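Local coordinates for putative phenazine biosynthesis PhzC/PhzF protein (Clostridium difficile, PDB 4DUN) that probably acts as an isomerase of the PhzF type, though its substrate is not established, at residues Y112-I124 / T203-S215. Numbering follows the deposited sequence.
Sequences YEMIFPEIMPIEI and TGSSHCNLIPYWS. With SO4 (sulfate ion), chain B.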
loop_
_atom_site.group_PDB
_atom_site.type_symbol
_atom_site.label_atom_id
_atom_site.label_comp_id
_atom_site.label_asym_id
_atom_site.label_seq_id
_atom_site.Cartn_x
_atom_site.Cartn_y
_atom_site.Cartn_z
ATOM N N TYR A 112 -21.737 4.488 13.097
ATOM C CA TYR A 112 -21.845 5.603 12.164
ATOM C C TYR A 112 -22.849 5.227 11.091
ATOM O O TYR A 112 -22.695 4.224 10.422
ATOM C CB TYR A 112 -20.472 5.976 11.610
ATOM C CG TYR A 112 -19.624 6.562 12.704
ATOM C CD1 TYR A 112 -19.581 7.928 12.915
ATOM C CD2 TYR A 112 -18.923 5.743 13.570
ATOM C CE1 TYR A 112 -18.839 8.459 13.935
ATOM C CE2 TYR A 112 -18.180 6.265 14.589
ATOM C CZ TYR A 112 -18.141 7.625 14.771
ATOM O OH TYR A 112 -17.401 8.156 15.790
ATOM N N GLU A 113 -23.882 6.049 10.958
ATOM C CA GLU A 113 -24.990 5.791 10.047
ATOM C C GLU A 113 -25.011 6.601 8.759
ATOM O O GLU A 113 -24.821 7.810 8.771
ATOM C CB GLU A 113 -26.318 6.031 10.775
ATOM C CG GLU A 113 -26.431 5.355 12.128
ATOM C CD GLU A 113 -27.743 5.655 12.830
ATOM O OE1 GLU A 113 -28.308 6.740 12.601
ATOM O OE2 GLU A 113 -28.199 4.807 13.613
ATOM N N MET A 114 -25.256 5.908 7.653
ATOM C CA MET A 114 -25.343 6.567 6.345
ATOM C C MET A 114 -26.612 6.096 5.642
ATOM O O MET A 114 -26.897 4.895 5.591
ATOM C CB MET A 114 -24.088 6.285 5.494
ATOM C CG MET A 114 -22.790 6.639 6.210
ATOM S SD MET A 114 -21.247 6.297 5.297
ATOM C CE MET A 114 -21.277 4.531 5.203
ATOM N N ILE A 115 -27.381 7.052 5.112
ATOM C CA ILE A 115 -28.657 6.772 4.465
ATOM C C ILE A 115 -28.453 6.842 2.965
ATOM O O ILE A 115 -27.964 7.843 2.436
ATOM C CB ILE A 115 -29.786 7.710 4.979
ATOM C CG1 ILE A 115 -30.057 7.439 6.476
ATOM C CG2 ILE A 115 -31.079 7.526 4.134
ATOM C CD1 ILE A 115 -30.998 8.438 7.182
ATOM N N PHE A 116 -28.762 5.729 2.293
ATOM C CA PHE A 116 -28.566 5.530 0.853
ATOM C C PHE A 116 -29.890 5.219 0.143
ATOM O O PHE A 116 -30.807 4.738 0.800
ATOM C CB PHE A 116 -27.587 4.341 0.652
ATOM C CG PHE A 116 -26.102 4.513 0.934
ATOM C CD1 PHE A 116 -25.584 5.739 1.344
ATOM C CD2 PHE A 116 -25.217 3.453 0.758
ATOM C CE1 PHE A 116 -24.217 5.895 1.591
ATOM C CE2 PHE A 116 -23.846 3.612 0.999
ATOM C CZ PHE A 116 -23.356 4.834 1.407
ATOM N N PRO A 117 -30.026 5.435 -1.194
ATOM C CA PRO A 117 -31.281 5.063 -1.871
ATOM C C PRO A 117 -31.435 3.539 -1.919
ATOM O O PRO A 117 -30.439 2.822 -2.027
ATOM C CB PRO A 117 -31.100 5.660 -3.274
ATOM C CG PRO A 117 -29.631 5.614 -3.501
ATOM C CD PRO A 117 -29.047 5.990 -2.166
ATOM N N GLU A 118 -32.670 3.052 -1.751
ATOM C CA GLU A 118 -32.999 1.634 -1.848
ATOM C C GLU A 118 -33.057 1.297 -3.329
ATOM O O GLU A 118 -33.696 2.022 -4.087
ATOM C CB GLU A 118 -34.333 1.349 -1.141
ATOM C CG GLU A 118 -34.748 -0.108 -1.246
ATOM C CD GLU A 118 -35.767 -0.523 -0.210
ATOM O OE1 GLU A 118 -36.872 0.060 -0.208
ATOM O OE2 GLU A 118 -35.448 -1.401 0.623
ATOM N N ILE A 119 -32.328 0.268 -3.763
ATOM C CA ILE A 119 -32.296 -0.072 -5.194
ATOM C C ILE A 119 -32.543 -1.578 -5.366
ATOM O O ILE A 119 -31.585 -2.347 -5.448
ATOM C CB ILE A 119 -30.968 0.382 -5.885
ATOM C CG1 ILE A 119 -30.615 1.868 -5.622
ATOM C CG2 ILE A 119 -30.988 0.089 -7.401
ATOM C CD1 ILE A 119 -29.136 2.247 -5.908
ATOM N N MET A 120 -33.821 -1.994 -5.457
ATOM C CA MET A 120 -34.129 -3.413 -5.670
ATOM C C MET A 120 -33.576 -3.842 -7.041
ATOM O O MET A 120 -33.948 -3.222 -8.052
ATOM C CB MET A 120 -35.650 -3.679 -5.575
ATOM C CG MET A 120 -36.032 -5.156 -5.777
ATOM S SD MET A 120 -35.363 -6.232 -4.462
ATOM C CE MET A 120 -35.868 -7.783 -5.044
ATOM N N PRO A 121 -32.640 -4.830 -7.095
ATOM C CA PRO A 121 -32.084 -5.221 -8.396
ATOM C C PRO A 121 -33.084 -6.057 -9.171
ATOM O O PRO A 121 -34.051 -6.549 -8.584
ATOM C CB PRO A 121 -30.845 -6.038 -8.024
ATOM C CG PRO A 121 -31.209 -6.681 -6.704
ATOM C CD PRO A 121 -32.058 -5.645 -5.992
ATOM N N ILE A 122 -32.839 -6.218 -10.470
ATOM C CA ILE A 122 -33.724 -6.956 -11.360
ATOM C C ILE A 122 -33.078 -8.282 -11.739
ATOM O O ILE A 122 -31.899 -8.300 -12.131
ATOM C CB ILE A 122 -34.070 -6.103 -12.620
ATOM C CG1 ILE A 122 -34.958 -4.885 -12.228
ATOM C CG2 ILE A 122 -34.746 -6.975 -13.718
ATOM C CD1 ILE A 122 -35.368 -3.989 -13.372
ATOM N N GLU A 123 -33.871 -9.379 -11.682
ATOM C CA GLU A 123 -33.422 -10.711 -12.082
ATOM C C GLU A 123 -33.138 -10.748 -13.579
ATOM O O GLU A 123 -33.947 -10.264 -14.366
ATOM C CB GLU A 123 -34.468 -11.777 -11.712
ATOM C CG GLU A 123 -33.985 -13.212 -11.867
ATOM C CD GLU A 123 -34.921 -14.282 -11.340
ATOM O OE1 GLU A 123 -36.120 -13.990 -11.121
ATOM O OE2 GLU A 123 -34.453 -15.429 -11.173
ATOM N N ILE A 124 -31.988 -11.308 -13.976
ATOM C CA ILE A 124 -31.642 -11.404 -15.399
ATOM C C ILE A 124 -31.196 -12.833 -15.726
ATOM O O ILE A 124 -30.960 -13.641 -14.823
ATOM C CB ILE A 124 -30.559 -10.372 -15.846
ATOM C CG1 ILE A 124 -29.214 -10.562 -15.070
ATOM C CG2 ILE A 124 -31.080 -8.923 -15.783
ATOM C CD1 ILE A 124 -27.946 -9.971 -15.738
ATOM N N THR A 203 -17.976 -3.042 1.467
ATOM C CA THR A 203 -18.628 -2.173 0.492
ATOM C C THR A 203 -19.987 -1.709 1.011
ATOM O O THR A 203 -20.886 -2.524 1.195
ATOM C CB THR A 203 -18.799 -2.938 -0.847
ATOM O OG1 THR A 203 -17.606 -3.662 -1.165
ATOM C CG2 THR A 203 -19.213 -2.011 -2.021
ATOM N N GLY A 204 -20.135 -0.411 1.230
ATOM C CA GLY A 204 -21.426 0.105 1.674
ATOM C C GLY A 204 -22.481 0.120 0.578
ATOM O O GLY A 204 -23.608 -0.323 0.800
ATOM N N SER A 205 -22.125 0.598 -0.620
ATOM C CA SER A 205 -23.087 0.829 -1.723
ATOM C C SER A 205 -23.723 -0.450 -2.307
ATOM O O SER A 205 -24.848 -0.374 -2.802
ATOM C CB SER A 205 -22.465 1.656 -2.841
ATOM O OG SER A 205 -21.301 1.054 -3.377
ATOM N N SER A 206 -23.047 -1.612 -2.229
ATOM C CA SER A 206 -23.656 -2.889 -2.644
ATOM C C SER A 206 -24.913 -3.177 -1.786
ATOM O O SER A 206 -25.859 -3.815 -2.256
ATOM C CB SER A 206 -22.648 -4.019 -2.468
ATOM O OG SER A 206 -22.222 -4.068 -1.112
ATOM N N HIS A 207 -24.935 -2.655 -0.538
ATOM C CA HIS A 207 -26.056 -2.878 0.373
ATOM C C HIS A 207 -27.308 -2.085 -0.070
ATOM O O HIS A 207 -28.408 -2.430 0.362
ATOM C CB HIS A 207 -25.650 -2.654 1.843
ATOM C CG HIS A 207 -24.694 -3.725 2.294
ATOM N ND1 HIS A 207 -23.354 -3.666 1.974
ATOM C CD2 HIS A 207 -24.947 -4.924 2.881
ATOM C CE1 HIS A 207 -22.823 -4.798 2.419
ATOM N NE2 HIS A 207 -23.738 -5.572 2.999
ATOM N N CYS A 208 -27.176 -1.136 -1.037
ATOM C CA CYS A 208 -28.345 -0.494 -1.670
ATOM C C CYS A 208 -29.213 -1.540 -2.365
ATOM O O CYS A 208 -30.425 -1.380 -2.422
ATOM C CB CYS A 208 -27.903 0.572 -2.661
ATOM S SG CYS A 208 -27.098 1.973 -1.874
ATOM N N ASN A 209 -28.577 -2.582 -2.929
ATOM C CA ASN A 209 -29.257 -3.694 -3.588
ATOM C C ASN A 209 -29.497 -4.850 -2.643
ATOM O O ASN A 209 -30.547 -5.478 -2.712
ATOM C CB ASN A 209 -28.437 -4.244 -4.762
ATOM C CG ASN A 209 -27.931 -3.258 -5.782
ATOM O OD1 ASN A 209 -26.788 -3.365 -6.218
ATOM N ND2 ASN A 209 -28.777 -2.346 -6.264
ATOM N N LEU A 210 -28.483 -5.207 -1.831
ATOM C CA LEU A 210 -28.557 -6.401 -0.994
ATOM C C LEU A 210 -29.624 -6.286 0.070
ATOM O O LEU A 210 -30.312 -7.278 0.331
ATOM C CB LEU A 210 -27.187 -6.739 -0.358
ATOM C CG LEU A 210 -26.079 -7.159 -1.342
ATOM C CD1 LEU A 210 -24.727 -7.254 -0.625
ATOM C CD2 LEU A 210 -26.420 -8.506 -2.072
ATOM N N ILE A 211 -29.808 -5.082 0.647
ATOM C CA ILE A 211 -30.805 -4.866 1.707
ATOM C C ILE A 211 -32.236 -5.108 1.157
ATOM O O ILE A 211 -32.897 -5.977 1.730
ATOM C CB ILE A 211 -30.666 -3.504 2.413
ATOM C CG1 ILE A 211 -29.325 -3.450 3.228
ATOM C CG2 ILE A 211 -31.890 -3.209 3.292
ATOM C CD1 ILE A 211 -28.968 -2.037 3.751
ATOM N N PRO A 212 -32.750 -4.423 0.087
ATOM C CA PRO A 212 -34.122 -4.732 -0.371
ATOM C C PRO A 212 -34.252 -6.185 -0.806
ATOM O O PRO A 212 -35.284 -6.804 -0.543
ATOM C CB PRO A 212 -34.346 -3.773 -1.556
ATOM C CG PRO A 212 -32.961 -3.357 -1.989
ATOM C CD PRO A 212 -32.156 -3.331 -0.714
ATOM N N TYR A 213 -33.220 -6.735 -1.437
ATOM C CA TYR A 213 -33.298 -8.126 -1.859
ATOM C C TYR A 213 -33.432 -9.138 -0.719
ATOM O O TYR A 213 -34.318 -9.975 -0.747
ATOM C CB TYR A 213 -32.105 -8.520 -2.733
ATOM C CG TYR A 213 -32.124 -9.995 -3.027
ATOM C CD1 TYR A 213 -32.925 -10.509 -4.030
ATOM C CD2 TYR A 213 -31.397 -10.878 -2.258
ATOM C CE1 TYR A 213 -32.974 -11.871 -4.277
ATOM C CE2 TYR A 213 -31.436 -12.227 -2.491
ATOM C CZ TYR A 213 -32.223 -12.729 -3.502
ATOM O OH TYR A 213 -32.256 -14.089 -3.718
ATOM N N TRP A 214 -32.600 -9.022 0.311
ATOM C CA TRP A 214 -32.685 -9.937 1.448
ATOM C C TRP A 214 -33.849 -9.588 2.371
ATOM O O TRP A 214 -34.421 -10.498 2.985
ATOM C CB TRP A 214 -31.353 -10.009 2.196
ATOM C CG TRP A 214 -30.309 -10.782 1.439
ATOM C CD1 TRP A 214 -29.204 -10.282 0.811
ATOM C CD2 TRP A 214 -30.309 -12.197 1.185
ATOM N NE1 TRP A 214 -28.479 -11.305 0.243
ATOM C CE2 TRP A 214 -29.155 -12.484 0.422
ATOM C CE3 TRP A 214 -31.174 -13.250 1.534
ATOM C CZ2 TRP A 214 -28.843 -13.778 -0.001
ATOM C CZ3 TRP A 214 -30.866 -14.531 1.103
ATOM C CH2 TRP A 214 -29.698 -14.792 0.374
ATOM N N SER A 215 -34.240 -8.293 2.435
ATOM C CA SER A 215 -35.416 -7.895 3.214
ATOM C C SER A 215 -36.670 -8.651 2.735
ATOM O O SER A 215 -37.429 -9.132 3.572
ATOM C CB SER A 215 -35.665 -6.395 3.107
ATOM O OG SER A 215 -36.860 -6.054 3.789
HETATM S S SO4 B . -19.289 2.552 -0.519
HETATM O O1 SO4 B . -18.388 3.450 -1.225
HETATM O O2 SO4 B . -20.556 3.226 -0.156
HETATM O O3 SO4 B . -19.566 1.460 -1.401
HETATM O O4 SO4 B . -18.647 2.109 0.707
#
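Ile119 O is gripped by Asn209. The amide ND2 donates a nearly straight hydrogen bond of 2.9 Å to Ile119 O, with the oxygen close to the amide plane. Asn209 CA adds a CH-O contact to the same oxygen. Ile119 returns the grip: its backbone N bonds Cys208 O, with the donor standing above the carbonyl plane. Cys208 O is one that helix 207-218 leaves available, because Pro212 has no N-H to offer it. Pro212 CG packs against the backbone at Ile119 C and Met120 N. Glu118, its CG anti to the backbone N (chi1 178°), runs alongside this ring and brings OE2 to 3.4 Å from Pro212 CB. The bent chain of Met120 lays SD near Tyr213 N, and its CE reaches the edge of the Tyr213 ring.

Cys208 SG lies 3.5 Å from Phe116 CB and approaches the ring obliquely. The far rim of that ring meets the backbone of Gly204 and Ser205 edge-on. A sulfate, probably from the crystallisation liquor, puts O2 3.5 Å from Phe116 CE2. Gly204 N bonds SO4 O4; Ser205 N and OG both bond SO4 O3. The Ser205 side chain is about 11 Å from that of Glu47, the predicted active-site residue. Two reciprocal polar bonds thus fix loop 118-121, which links strands 111-117 and 122-123, against the kinked helix, while the preceding turn holds the sulfate and could hold another anion.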